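Local coordinates for OxsB protein (Bacillus megaterium, PDB 5UL3) that uses cobalamin, a [4Fe-4S] cluster and S-adenosylmethionine to catalyse the oxidative ring contraction of dAMP to an oxetane aldehyde in oxetanocin A biosynthesis, at residues A[555-560]-A[566-571]; A[484-489]-A[588-593]; A[62-67]-A[113-118]; A[151-156]-A[247-252]. All blocks are in the same frame, centred on the assembly; numbering follows the deposited sequence. Where two conformers were deposited one is given.

Interaction 1 of 4, residues A[555-560]-A[566-571]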
loop_
_atom_site.group_PDB
_atom_site.type_symbol
_atom_site.label_atom_id
_atom_site.label_comp_id
_atom_site.label_asym_id
_atom_site.label_seq_id
_atom_site.Cartn_x
_atom_site.Cartn_y
_atom_site.Cartn_z
ATOM N N MET A 555 -20.988 -5.899 14.137
ATOM C CA MET A 555 -21.210 -5.471 15.518
ATOM C C MET A 555 -22.157 -4.285 15.572
ATOM O O MET A 555 -23.017 -4.201 16.459
ATOM C CB MET A 555 -19.880 -5.113 16.185
ATOM C CG MET A 555 -18.939 -6.285 16.362
ATOM S SD MET A 555 -17.200 -5.797 16.561
ATOM C CE MET A 555 -17.263 -4.695 17.969
ATOM N N VAL A 556 -22.009 -3.350 14.635
ATOM C CA VAL A 556 -22.896 -2.196 14.585
ATOM C C VAL A 556 -24.307 -2.637 14.222
ATOM O O VAL A 556 -25.288 -2.216 14.846
ATOM C CB VAL A 556 -22.361 -1.153 13.593
ATOM C CG1 VAL A 556 -23.442 -0.127 13.247
ATOM C CG2 VAL A 556 -21.142 -0.480 14.178
ATOM N N GLN A 557 -24.428 -3.497 13.208
ATOM C CA GLN A 557 -25.739 -4.014 12.831
ATOM C C GLN A 557 -26.395 -4.761 13.994
ATOM O O GLN A 557 -27.614 -4.686 14.181
ATOM C CB GLN A 557 -25.603 -4.905 11.595
ATOM C CG GLN A 557 -25.422 -4.113 10.302
ATOM C CD GLN A 557 -24.799 -4.925 9.176
ATOM O OE1 GLN A 557 -24.296 -6.027 9.394
ATOM N NE2 GLN A 557 -24.823 -4.374 7.964
ATOM N N LEU A 558 -25.595 -5.464 14.803
ATOM C CA LEU A 558 -26.143 -6.176 15.952
ATOM C C LEU A 558 -26.568 -5.218 17.056
ATOM O O LEU A 558 -27.548 -5.483 17.765
ATOM C CB LEU A 558 -25.119 -7.187 16.470
ATOM C CG LEU A 558 -25.535 -8.222 17.516
ATOM C CD1 LEU A 558 -24.874 -9.551 17.194
ATOM C CD2 LEU A 558 -25.160 -7.766 18.926
ATOM N N THR A 559 -25.849 -4.105 17.222
ATOM C CA THR A 559 -26.262 -3.086 18.180
ATOM C C THR A 559 -27.520 -2.357 17.716
ATOM O O THR A 559 -28.345 -1.958 18.547
ATOM C CB THR A 559 -25.117 -2.096 18.415
ATOM O OG1 THR A 559 -23.948 -2.815 18.825
ATOM C CG2 THR A 559 -25.471 -1.088 19.497
ATOM N N GLU A 560 -27.688 -2.175 16.402
ATOM C CA GLU A 560 -28.905 -1.552 15.890
ATOM C C GLU A 560 -30.141 -2.335 16.317
ATOM O O GLU A 560 -31.161 -1.746 16.698
ATOM C CB GLU A 560 -28.851 -1.449 14.364
ATOM C CG GLU A 560 -27.987 -0.334 13.813
ATOM C CD GLU A 560 -28.023 -0.291 12.300
ATOM O OE1 GLU A 560 -28.020 -1.374 11.677
ATOM O OE2 GLU A 560 -28.066 0.824 11.731
ATOM N N ASN A 566 -31.225 3.294 14.765
ATOM C CA ASN A 566 -30.614 3.296 13.443
ATOM C C ASN A 566 -29.279 4.035 13.505
ATOM O O ASN A 566 -29.234 5.229 13.824
ATOM C CB ASN A 566 -31.549 3.928 12.414
ATOM C CG ASN A 566 -32.348 2.890 11.639
ATOM O OD1 ASN A 566 -32.359 1.707 11.990
ATOM N ND2 ASN A 566 -33.017 3.329 10.577
ATOM N N LEU A 567 -28.194 3.319 13.215
ATOM C CA LEU A 567 -26.856 3.892 13.219
ATOM C C LEU A 567 -26.243 3.998 11.833
ATOM O O LEU A 567 -25.503 4.946 11.573
ATOM C CB LEU A 567 -25.924 3.061 14.111
ATOM C CG LEU A 567 -26.276 2.981 15.598
ATOM C CD1 LEU A 567 -25.377 1.991 16.324
ATOM C CD2 LEU A 567 -26.200 4.348 16.256
ATOM N N ILE A 568 -26.534 3.059 10.940
ATOM C CA ILE A 568 -25.983 3.075 9.589
ATOM C C ILE A 568 -26.920 3.875 8.694
ATOM O O ILE A 568 -28.063 3.471 8.458
ATOM C CB ILE A 568 -25.780 1.651 9.049
ATOM C CG1 ILE A 568 -24.861 0.856 9.980
ATOM C CG2 ILE A 568 -25.201 1.698 7.635
ATOM C CD1 ILE A 568 -24.626 -0.578 9.549
ATOM N N MET A 569 -26.428 5.001 8.183
ATOM C CA MET A 569 -27.213 5.887 7.334
ATOM C C MET A 569 -27.327 5.298 5.924
ATOM O O MET A 569 -26.998 4.132 5.680
ATOM C CB MET A 569 -26.594 7.280 7.337
ATOM C CG MET A 569 -26.336 7.828 8.737
ATOM S SD MET A 569 -27.776 7.678 9.825
ATOM C CE MET A 569 -28.951 8.740 8.982
ATOM N N ASN A 570 -27.809 6.110 4.975
ATOM C CA ASN A 570 -28.052 5.663 3.600
ATOM C C ASN A 570 -28.939 4.417 3.587
ATOM O O ASN A 570 -28.788 3.522 2.752
ATOM C CB ASN A 570 -26.730 5.427 2.857
ATOM C CG ASN A 570 -26.909 5.270 1.348
ATOM O OD1 ASN A 570 -27.977 5.555 0.800
ATOM N ND2 ASN A 570 -25.853 4.814 0.671
ATOM N N ASP A 571 -29.874 4.365 4.539
ATOM C CA ASP A 571 -30.800 3.244 4.693
ATOM C C ASP A 571 -30.051 1.917 4.780
ATOM O O ASP A 571 -30.439 0.915 4.176
ATOM C CB ASP A 571 -31.834 3.224 3.565
ATOM C CG ASP A 571 -32.904 4.295 3.737
ATOM O OD1 ASP A 571 -33.522 4.357 4.822
ATOM O OD2 ASP A 571 -33.120 5.081 2.789
HETATM O O HOH W 1 -30.271 1.166 9.601
#

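Interaction 2 of 4, residues A[484-489]-A[588-593]. With EDO (1,2-ethanediol), chain Q.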
loop_
_atom_site.group_PDB
_atom_site.type_symbol
_atom_site.label_atom_id
_atom_site.label_comp_id
_atom_site.label_asym_id
_atom_site.label_seq_id
_atom_site.Cartn_x
_atom_site.Cartn_y
_atom_site.Cartn_z
ATOM N N ASP A 484 -14.823 7.417 28.983
ATOM C CA ASP A 484 -13.700 6.732 29.628
ATOM C C ASP A 484 -12.621 6.333 28.621
ATOM O O ASP A 484 -11.425 6.496 28.884
ATOM C CB ASP A 484 -14.181 5.483 30.373
ATOM C CG ASP A 484 -14.848 5.803 31.695
ATOM O OD1 ASP A 484 -14.876 6.991 32.080
ATOM O OD2 ASP A 484 -15.339 4.854 32.346
ATOM N N ASN A 485 -13.024 5.753 27.487
ATOM C CA ASN A 485 -12.027 5.309 26.506
ATOM C C ASN A 485 -11.250 6.484 25.918
ATOM O O ASN A 485 -10.061 6.335 25.600
ATOM C CB ASN A 485 -12.682 4.528 25.367
ATOM C CG ASN A 485 -13.251 3.181 25.805
ATOM O OD1 ASN A 485 -13.903 2.515 25.024
ATOM N ND2 ASN A 485 -13.025 2.795 27.056
ATOM N N LEU A 486 -11.888 7.648 25.762
ATOM C CA LEU A 486 -11.143 8.812 25.274
ATOM C C LEU A 486 -10.119 9.265 26.301
ATOM O O LEU A 486 -8.981 9.584 25.947
ATOM C CB LEU A 486 -12.090 9.963 24.919
ATOM C CG LEU A 486 -13.167 9.712 23.850
ATOM C CD1 LEU A 486 -14.040 10.946 23.684
ATOM C CD2 LEU A 486 -12.566 9.262 22.490
ATOM N N LYS A 487 -10.500 9.304 27.581
ATOM C CA LYS A 487 -9.536 9.660 28.615
ATOM C C LYS A 487 -8.374 8.680 28.638
ATOM O O LYS A 487 -7.216 9.089 28.788
ATOM C CB LYS A 487 -10.221 9.705 29.982
ATOM C CG LYS A 487 -11.294 10.767 30.071
ATOM C CD LYS A 487 -11.818 10.902 31.514
ATOM C CE LYS A 487 -12.779 12.074 31.648
ATOM N NZ LYS A 487 -13.260 12.262 33.061
ATOM N N GLU A 488 -8.667 7.383 28.517
ATOM C CA GLU A 488 -7.608 6.380 28.471
ATOM C C GLU A 488 -6.707 6.596 27.259
ATOM O O GLU A 488 -5.479 6.475 27.351
ATOM C CB GLU A 488 -8.213 4.976 28.441
ATOM C CG GLU A 488 -8.947 4.572 29.725
ATOM C CD GLU A 488 -10.009 3.501 29.485
ATOM O OE1 GLU A 488 -9.959 2.821 28.442
ATOM O OE2 GLU A 488 -10.910 3.343 30.342
ATOM N N ASN A 489 -7.305 6.921 26.115
ATOM C CA ASN A 489 -6.518 7.191 24.910
ATOM C C ASN A 489 -5.602 8.392 25.101
ATOM O O ASN A 489 -4.420 8.351 24.742
ATOM C CB ASN A 489 -7.456 7.425 23.733
ATOM C CG ASN A 489 -7.913 6.136 23.101
ATOM O OD1 ASN A 489 -7.379 5.072 23.397
ATOM N ND2 ASN A 489 -8.898 6.222 22.225
ATOM N N LYS A 588 -24.286 9.980 21.546
ATOM C CA LYS A 588 -24.393 11.249 20.818
ATOM C C LYS A 588 -23.292 12.232 21.188
ATOM O O LYS A 588 -22.858 13.019 20.339
ATOM C CB LYS A 588 -25.749 11.909 21.069
ATOM C CG LYS A 588 -26.924 11.319 20.303
ATOM C CD LYS A 588 -28.104 12.298 20.312
ATOM C CE LYS A 588 -29.398 11.646 19.844
ATOM N NZ LYS A 588 -29.922 10.666 20.840
ATOM N N THR A 589 -22.851 12.233 22.448
ATOM C CA THR A 589 -21.746 13.102 22.839
ATOM C C THR A 589 -20.479 12.741 22.069
ATOM O O THR A 589 -19.828 13.610 21.467
ATOM C CB THR A 589 -21.497 13.000 24.345
ATOM O OG1 THR A 589 -22.703 13.313 25.058
ATOM C CG2 THR A 589 -20.425 13.976 24.762
ATOM N N ASN A 590 -20.129 11.456 22.072
ATOM C CA ASN A 590 -18.969 10.997 21.308
ATOM C C ASN A 590 -19.110 11.320 19.827
ATOM O O ASN A 590 -18.149 11.777 19.190
ATOM C CB ASN A 590 -18.759 9.506 21.542
ATOM C CG ASN A 590 -18.267 9.215 22.941
ATOM O OD1 ASN A 590 -17.820 10.124 23.637
ATOM N ND2 ASN A 590 -18.334 7.955 23.360
ATOM N N GLY A 591 -20.304 11.122 19.256
ATOM C CA GLY A 591 -20.538 11.559 17.883
ATOM C C GLY A 591 -20.324 13.049 17.680
ATOM O O GLY A 591 -19.771 13.481 16.659
ATOM N N ASN A 592 -20.768 13.863 18.640
ATOM C CA ASN A 592 -20.552 15.303 18.543
ATOM C C ASN A 592 -19.072 15.653 18.656
ATOM O O ASN A 592 -18.598 16.575 17.985
ATOM C CB ASN A 592 -21.347 16.041 19.625
ATOM C CG ASN A 592 -22.842 15.958 19.414
ATOM O OD1 ASN A 592 -23.312 15.623 18.326
ATOM N ND2 ASN A 592 -23.603 16.278 20.460
ATOM N N LEU A 593 -18.337 14.940 19.507
ATOM C CA LEU A 593 -16.911 15.200 19.651
ATOM C C LEU A 593 -16.152 14.809 18.385
ATOM O O LEU A 593 -15.242 15.526 17.948
ATOM C CB LEU A 593 -16.366 14.442 20.854
ATOM C CG LEU A 593 -16.741 14.957 22.240
ATOM C CD1 LEU A 593 -16.321 13.898 23.253
ATOM C CD2 LEU A 593 -16.054 16.273 22.513
HETATM C C1 EDO Q . -26.813 15.542 23.565
HETATM O O1 EDO Q . -27.221 15.133 22.253
HETATM C C2 EDO Q . -25.323 15.277 23.727
HETATM O O2 EDO Q . -24.992 15.139 25.111
#

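Interaction 3 of 4, residues A[62-67]-A[113-118]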
loop_
_atom_site.group_PDB
_atom_site.type_symbol
_atom_site.label_atom_id
_atom_site.label_comp_id
_atom_site.label_asym_id
_atom_site.label_seq_id
_atom_site.Cartn_x
_atom_site.Cartn_y
_atom_site.Cartn_z
ATOM N N TYR A 62 12.013 -16.165 -29.480
ATOM C CA TYR A 62 11.682 -17.098 -30.549
ATOM C C TYR A 62 11.928 -16.402 -31.878
ATOM O O TYR A 62 11.416 -15.303 -32.111
ATOM C CB TYR A 62 10.226 -17.564 -30.461
ATOM C CG TYR A 62 9.887 -18.156 -29.121
ATOM C CD1 TYR A 62 9.513 -17.344 -28.050
ATOM C CD2 TYR A 62 9.945 -19.529 -28.921
ATOM C CE1 TYR A 62 9.213 -17.909 -26.801
ATOM C CE2 TYR A 62 9.644 -20.088 -27.693
ATOM C CZ TYR A 62 9.279 -19.279 -26.643
ATOM O OH TYR A 62 8.996 -19.867 -25.433
ATOM N N VAL A 63 12.717 -17.029 -32.735
ATOM C CA VAL A 63 12.912 -16.559 -34.100
ATOM C C VAL A 63 12.203 -17.558 -35.000
ATOM O O VAL A 63 12.619 -18.716 -35.097
ATOM C CB VAL A 63 14.398 -16.434 -34.464
ATOM C CG1 VAL A 63 14.545 -15.725 -35.817
ATOM C CG2 VAL A 63 15.141 -15.678 -33.373
ATOM N N ILE A 64 11.102 -17.132 -35.613
ATOM C CA ILE A 64 10.306 -18.003 -36.469
ATOM C C ILE A 64 10.803 -17.810 -37.900
ATOM O O ILE A 64 10.488 -16.807 -38.542
ATOM C CB ILE A 64 8.813 -17.702 -36.348
ATOM C CG1 ILE A 64 8.340 -17.915 -34.901
ATOM C CG2 ILE A 64 8.030 -18.584 -37.304
ATOM C CD1 ILE A 64 6.872 -17.617 -34.697
ATOM N N GLU A 65 11.593 -18.770 -38.395
ATOM C CA GLU A 65 12.012 -18.742 -39.797
ATOM C C GLU A 65 10.802 -18.956 -40.690
ATOM O O GLU A 65 10.436 -18.073 -41.468
ATOM C CB GLU A 65 13.073 -19.799 -40.084
ATOM C CG GLU A 65 14.489 -19.323 -39.856
ATOM C CD GLU A 65 15.505 -20.207 -40.550
ATOM O OE1 GLU A 65 15.343 -20.450 -41.765
ATOM O OE2 GLU A 65 16.455 -20.668 -39.881
ATOM N N ASP A 66 10.124 -20.091 -40.511
ATOM C CA ASP A 66 8.687 -20.222 -40.752
ATOM C C ASP A 66 8.125 -21.168 -39.686
ATOM O O ASP A 66 8.792 -21.479 -38.693
ATOM C CB ASP A 66 8.395 -20.667 -42.196
ATOM C CG ASP A 66 8.784 -22.113 -42.478
ATOM O OD1 ASP A 66 9.458 -22.760 -41.649
ATOM O OD2 ASP A 66 8.402 -22.605 -43.559
ATOM N N SER A 67 6.890 -21.639 -39.881
ATOM C CA SER A 67 6.274 -22.519 -38.891
ATOM C C SER A 67 6.982 -23.865 -38.766
ATOM O O SER A 67 6.749 -24.575 -37.781
ATOM C CB SER A 67 4.796 -22.746 -39.221
ATOM O OG SER A 67 4.637 -23.639 -40.309
ATOM N N GLU A 113 1.231 -22.482 -33.112
ATOM C CA GLU A 113 -0.003 -22.076 -32.455
ATOM C C GLU A 113 0.260 -21.649 -31.018
ATOM O O GLU A 113 -0.329 -20.674 -30.540
ATOM C CB GLU A 113 -1.022 -23.222 -32.509
ATOM C CG GLU A 113 -1.315 -23.710 -33.933
ATOM C CD GLU A 113 -1.980 -25.093 -33.987
ATOM O OE1 GLU A 113 -2.738 -25.445 -33.054
ATOM O OE2 GLU A 113 -1.737 -25.830 -34.973
ATOM N N HIS A 114 1.150 -22.366 -30.312
ATOM C CA HIS A 114 1.485 -21.973 -28.947
ATOM C C HIS A 114 2.145 -20.601 -28.915
ATOM O O HIS A 114 2.032 -19.889 -27.914
ATOM C CB HIS A 114 2.387 -23.021 -28.285
ATOM C CG HIS A 114 1.682 -24.307 -27.952
ATOM N ND1 HIS A 114 1.223 -24.594 -26.684
ATOM C CD2 HIS A 114 1.348 -25.370 -28.722
ATOM C CE1 HIS A 114 0.641 -25.782 -26.686
ATOM N NE2 HIS A 114 0.700 -26.271 -27.910
ATOM N N LEU A 115 2.814 -20.201 -30.003
ATOM C CA LEU A 115 3.518 -18.926 -30.030
ATOM C C LEU A 115 2.631 -17.762 -30.441
ATOM O O LEU A 115 3.093 -16.618 -30.417
ATOM C CB LEU A 115 4.718 -18.991 -30.975
ATOM C CG LEU A 115 5.817 -19.928 -30.491
ATOM C CD1 LEU A 115 6.925 -20.006 -31.542
ATOM C CD2 LEU A 115 6.351 -19.404 -29.159
ATOM N N GLU A 116 1.381 -18.030 -30.827
ATOM C CA GLU A 116 0.416 -16.980 -31.136
ATOM C C GLU A 116 -0.252 -16.541 -29.834
ATOM O O GLU A 116 -1.391 -16.886 -29.525
ATOM C CB GLU A 116 -0.595 -17.475 -32.165
ATOM C CG GLU A 116 0.049 -17.792 -33.516
ATOM C CD GLU A 116 -0.958 -17.926 -34.651
ATOM O OE1 GLU A 116 -0.611 -17.563 -35.800
ATOM O OE2 GLU A 116 -2.090 -18.389 -34.400
ATOM N N LEU A 117 0.515 -15.785 -29.048
ATOM C CA LEU A 117 0.050 -15.369 -27.729
ATOM C C LEU A 117 -1.060 -14.325 -27.854
ATOM O O LEU A 117 -0.970 -13.409 -28.685
ATOM C CB LEU A 117 1.212 -14.800 -26.907
ATOM C CG LEU A 117 2.391 -15.732 -26.621
ATOM C CD1 LEU A 117 3.366 -15.043 -25.672
ATOM C CD2 LEU A 117 1.896 -17.023 -26.011
ATOM N N PRO A 118 -2.104 -14.412 -27.033
ATOM C CA PRO A 118 -3.078 -13.321 -26.970
ATOM C C PRO A 118 -2.443 -12.097 -26.339
ATOM O O PRO A 118 -1.374 -12.162 -25.725
ATOM C CB PRO A 118 -4.202 -13.879 -26.093
ATOM C CG PRO A 118 -3.521 -14.874 -25.222
ATOM C CD PRO A 118 -2.377 -15.463 -26.033
#

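Interaction 4 of 4, residues A[151-156]-A[247-252]. With EDO (1,2-ethanediol), chain R.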
loop_
_atom_site.group_PDB
_atom_site.type_symbol
_atom_site.label_atom_id
_atom_site.label_comp_id
_atom_site.label_asym_id
_atom_site.label_seq_id
_atom_site.Cartn_x
_atom_site.Cartn_y
_atom_site.Cartn_z
ATOM N N GLN A 151 4.696 -17.259 -19.934
ATOM C CA GLN A 151 4.614 -17.070 -21.377
ATOM C C GLN A 151 3.205 -17.345 -21.884
ATOM O O GLN A 151 2.992 -18.054 -22.868
ATOM C CB GLN A 151 5.668 -17.914 -22.104
ATOM C CG GLN A 151 7.068 -17.717 -21.508
ATOM C CD GLN A 151 8.206 -18.179 -22.418
ATOM O OE1 GLN A 151 8.009 -18.416 -23.606
ATOM N NE2 GLN A 151 9.394 -18.328 -21.846
ATOM N N LEU A 152 2.225 -16.750 -21.197
ATOM C CA LEU A 152 0.819 -16.937 -21.525
ATOM C C LEU A 152 0.257 -15.841 -22.422
ATOM O O LEU A 152 -0.733 -16.086 -23.120
ATOM C CB LEU A 152 -0.017 -17.016 -20.237
ATOM C CG LEU A 152 0.232 -18.251 -19.356
ATOM C CD1 LEU A 152 -0.490 -18.092 -18.025
ATOM C CD2 LEU A 152 -0.199 -19.543 -20.044
ATOM N N ALA A 153 0.857 -14.654 -22.431
ATOM C CA ALA A 153 0.284 -13.530 -23.162
ATOM C C ALA A 153 1.355 -12.475 -23.350
ATOM O O ALA A 153 2.320 -12.400 -22.590
ATOM C CB ALA A 153 -0.914 -12.906 -22.429
ATOM N N LYS A 154 1.173 -11.673 -24.392
ATOM C CA LYS A 154 1.820 -10.374 -24.475
ATOM C C LYS A 154 1.010 -9.399 -23.629
ATOM O O LYS A 154 -0.205 -9.307 -23.786
ATOM C CB LYS A 154 1.887 -9.913 -25.926
ATOM C CG LYS A 154 2.777 -10.839 -26.780
ATOM C CD LYS A 154 3.181 -10.158 -28.080
ATOM C CE LYS A 154 3.081 -11.116 -29.257
ATOM N NZ LYS A 154 3.230 -10.411 -30.568
ATOM N N VAL A 155 1.670 -8.707 -22.708
ATOM C CA VAL A 155 0.981 -7.839 -21.763
ATOM C C VAL A 155 1.406 -6.405 -22.039
ATOM O O VAL A 155 2.599 -6.124 -22.175
ATOM C CB VAL A 155 1.278 -8.222 -20.298
ATOM C CG1 VAL A 155 0.463 -7.344 -19.326
ATOM C CG2 VAL A 155 0.975 -9.704 -20.052
ATOM N N GLU A 156 0.428 -5.512 -22.114
ATOM C CA GLU A 156 0.669 -4.075 -22.213
ATOM C C GLU A 156 0.172 -3.427 -20.930
ATOM O O GLU A 156 -0.926 -3.740 -20.467
ATOM C CB GLU A 156 -0.039 -3.481 -23.431
ATOM C CG GLU A 156 -0.228 -1.960 -23.376
ATOM C CD GLU A 156 0.525 -1.221 -24.474
ATOM O OE1 GLU A 156 1.151 -1.898 -25.320
ATOM O OE2 GLU A 156 0.489 0.036 -24.488
ATOM N N ASP A 247 -6.791 -18.151 -16.622
ATOM C CA ASP A 247 -7.965 -18.912 -17.039
ATOM C C ASP A 247 -8.791 -18.168 -18.080
ATOM O O ASP A 247 -9.410 -18.807 -18.935
ATOM C CB ASP A 247 -8.822 -19.281 -15.818
ATOM C CG ASP A 247 -8.226 -20.430 -15.019
ATOM O OD1 ASP A 247 -7.180 -20.970 -15.415
ATOM O OD2 ASP A 247 -8.818 -20.807 -13.976
ATOM N N LEU A 248 -8.795 -16.829 -18.049
ATOM C CA LEU A 248 -9.441 -16.083 -19.130
ATOM C C LEU A 248 -8.739 -16.326 -20.458
ATOM O O LEU A 248 -9.389 -16.368 -21.509
ATOM C CB LEU A 248 -9.454 -14.594 -18.812
ATOM C CG LEU A 248 -10.378 -14.186 -17.662
ATOM C CD1 LEU A 248 -10.253 -12.700 -17.432
ATOM C CD2 LEU A 248 -11.808 -14.563 -17.999
ATOM N N ILE A 249 -7.419 -16.498 -20.418
ATOM C CA ILE A 249 -6.656 -16.828 -21.619
ATOM C C ILE A 249 -7.038 -18.216 -22.112
ATOM O O ILE A 249 -7.244 -18.432 -23.309
ATOM C CB ILE A 249 -5.151 -16.711 -21.328
ATOM C CG1 ILE A 249 -4.759 -15.236 -21.141
ATOM C CG2 ILE A 249 -4.306 -17.368 -22.416
ATOM C CD1 ILE A 249 -3.382 -15.053 -20.521
ATOM N N LYS A 250 -7.162 -19.178 -21.194
ATOM C CA LYS A 250 -7.666 -20.486 -21.603
ATOM C C LYS A 250 -9.072 -20.374 -22.188
ATOM O O LYS A 250 -9.383 -21.019 -23.198
ATOM C CB LYS A 250 -7.643 -21.460 -20.420
ATOM C CG LYS A 250 -6.239 -21.775 -19.935
ATOM C CD LYS A 250 -6.287 -22.513 -18.585
ATOM C CE LYS A 250 -6.241 -24.013 -18.748
ATOM N NZ LYS A 250 -4.832 -24.507 -18.652
ATOM N N MET A 251 -9.939 -19.566 -21.571
ATOM C CA MET A 251 -11.293 -19.427 -22.104
ATOM C C MET A 251 -11.273 -18.814 -23.503
ATOM O O MET A 251 -12.072 -19.196 -24.368
ATOM C CB MET A 251 -12.151 -18.588 -21.167
ATOM C CG MET A 251 -13.608 -18.543 -21.575
ATOM S SD MET A 251 -14.616 -17.585 -20.444
ATOM C CE MET A 251 -14.115 -15.924 -20.843
ATOM N N LEU A 252 -10.363 -17.861 -23.739
ATOM C CA LEU A 252 -10.169 -17.311 -25.078
ATOM C C LEU A 252 -9.930 -18.401 -26.104
ATOM O O LEU A 252 -10.395 -18.301 -27.245
ATOM C CB LEU A 252 -8.976 -16.367 -25.089
ATOM C CG LEU A 252 -9.160 -14.872 -25.025
ATOM C CD1 LEU A 252 -7.785 -14.280 -25.320
ATOM C CD2 LEU A 252 -10.225 -14.412 -26.023
HETATM C C1 EDO R . -15.047 -16.009 -24.552
HETATM O O1 EDO R . -14.182 -15.567 -25.604
HETATM C C2 EDO R . -15.747 -17.293 -24.990
HETATM O O2 EDO R . -14.810 -18.127 -25.688
#

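Interaction 1 of 4, residues A[555-560]-A[566-571]
A helix and the loop that follows it, whose residues 566-568 run back beside it, make this contact: Glu560, in the last turns of helix 551-563, catches the backbone of Leu567 and Ile568 with one carboxylate oxygen. Its CG stands beside the backbone N (chi1 -77°) and the chain runs extended from there to the loop. The N of Ile568 reaches Glu560 OE2 at 2.8 Å in a nearly straight bond (172°), coming in on the anti side but 35° out of the carboxylate plane. Leu567 N meets the anti lone pair of Glu560 OE2 at 2.9 Å, in a more bent bond. A water 3.1 Å from Glu560 OE2 donates to it too; three bonds converge on OE2, which would probably favour the charged form. Beside this polar grip the packing is apolar. Ile568 CG1 rests 3.7 Å from Val556 CG1, and Ile568 CD1 reaches on to Gln557 CG, also at 3.7 Å. The Leu567 and Glu560 side chains slide past each other in opposite directions. From outside, Tyr581 touches both Gln557 and Ile568, while Leu567 and Met569 form backbone bonds with Ser584 and Ala582. The arrangement is a helix glutamate accepting two successive backbone amides of the loop that follows.

Interaction 2 of 4, residues A[484-489]-A[588-593]
Leu486 has CG anti to its carbonyl carbon (chi1 -59°) and an extended second torsion of 177°, which carries CD1 across to helix 588-617; Leu593, with chi1 -73°, sends its own CD1 back to meet it. This is helix-to-helix packing between helix 484-493 and the start of helix 588-617, which joins the radical SAM core to the helical part of the chain that follows it. The two methyls, Leu486 CD1 and Leu593 CD1, stand 3.8 Å apart, the side chains crossing at a slant. With only 79 Å² buried and the nearest CA atoms, those of Leu486 and Asn590, 9.0 Å apart, the helices meet lightly and through side chains alone. Asn590 contributes from the same helix as Leu593, sliding past Leu486 in the opposite direction. Its amide nitrogen donates to the carbonyls of Gly482 and Met480; Asn590 ND2 thus ties the start of helix 588-617 to the loop ahead of helix 484-493. Leu593 packs further against Leu644 and Leu648 of helix 620-648. The oxygen end of the asparagine takes the apolar neighbour: Asn590 OD1 lies 3.9 Å from Leu486 CD1.

Interaction 3 of 4, residues A[62-67]-A[113-118]
Leu115, in the last turn of helix 109-115, drives the contact with Tyr62 and Ile64 of strand 60-64. Its CB leaves the backbone toward the strand, and CG stands beside the backbone N, anti to the carbonyl carbon (chi1 -67°), with the chain continuing outward so that the fork of CD1 and CD2 is presented to the sheet. CD2 is set squarely on the tyrosine: Leu115 CD2 lies 3.5 Å from the centroid of the Tyr62 ring and only 9° off its normal, a CH-pi contact over the middle of the face. The closest single ring atom is Tyr62 CD2, 3.6 Å from Leu115 CD2. The other branch touches both side chains, Leu115 CD1 lying 4.0 Å from Ile64 CD1 and the same distance from Tyr62 CD2, so the fork meets two residues that point to one side of the strand. At the far end of the ring, Tyr62 OH bonds to Gln151 and Asn82, which should fix the ring's position. Around them, Leu51 of strand 49-53, Ile70 of strand 69-73 and Leu84 of helix 83-88 also touch Leu115, placing its helix end against one face of the four-stranded antiparallel sheet.

Interaction 4 of 4, residues A[151-156]-A[247-252]
Ile249 CD1 makes most of the contact here: a methyl from helix 242-252 set against the loop that leads into strand 154-159. It lies 3.8 Å from Ala153 CB and 3.9 Å from Leu152 CB, so it rests against the beta carbons of two successive residues. It also comes within 3.9 Å of the carbonyl oxygen Leu152 O, a van der Waals contact beside the peptide and nothing more. The second branch of the isoleucine, CG2, touches that same oxygen. Ile249 can reach so far because CG1 stands anti to its carbonyl carbon (chi1 -70°) and chi2 is 166°, extending the chain so that CD1 reaches the loop. No hydrogen bond crosses the contact, and 119 Å² is buried in all.

One shell further out, Leu147 of helix 138-149 touches both Leu152 and Ile249, bringing a third element to the same apolar patch. Ala153 is backed by Val120 of strand 119-124, and the backbone of Lys154 bonds to Pro118 and Val120, which fixes the start of the edge strand. The turn into it comes directly from helix 138-149: Gln151, with positive phi, ends that helix in a Schellman motif. On the helix side, Leu248 reaches Thr214 and Leu252 reaches Ile212 of strand 212-216, while Asp247 OD2 accepts a bond from the N of Asn262. The cobalamin lies about 10 Å from the Ile249 side chain, and Glu242, which binds it, is on the same helix. This is helix 242-252 packing against the loop that leads into the edge strand of the Rossmann-fold sheet in the cobalamin-binding domain.

Overall arrangement
The four contacts form two well-separated pairs. Interactions 3 and 4 adjoin, with centres 15 Å apart: Tyr62 OH lies 2.5 Å from Gln151 OE1, a short, probable hydrogen bond consistent with a bridge from the N-terminal domain to the Rossmann domain, while Pro118 O, 2.9 Å from Lys154 N, opens the pairing of strands 119-124 and 154-159. Interactions 1 and 2 have centres 19 Å apart and do not touch; along the chain, interaction 1 falls between the segments of interaction 2. Interaction 2 lies across the chain's centre from interactions 3 and 4, 67 Å from interaction 3 between centres. The Ile249 side chain of interaction 4 is about 10 Å from cobalamin, and the Val556 side chain of interaction 1 about 11 Å from that of Glu545, which binds S-adenosylmethionine.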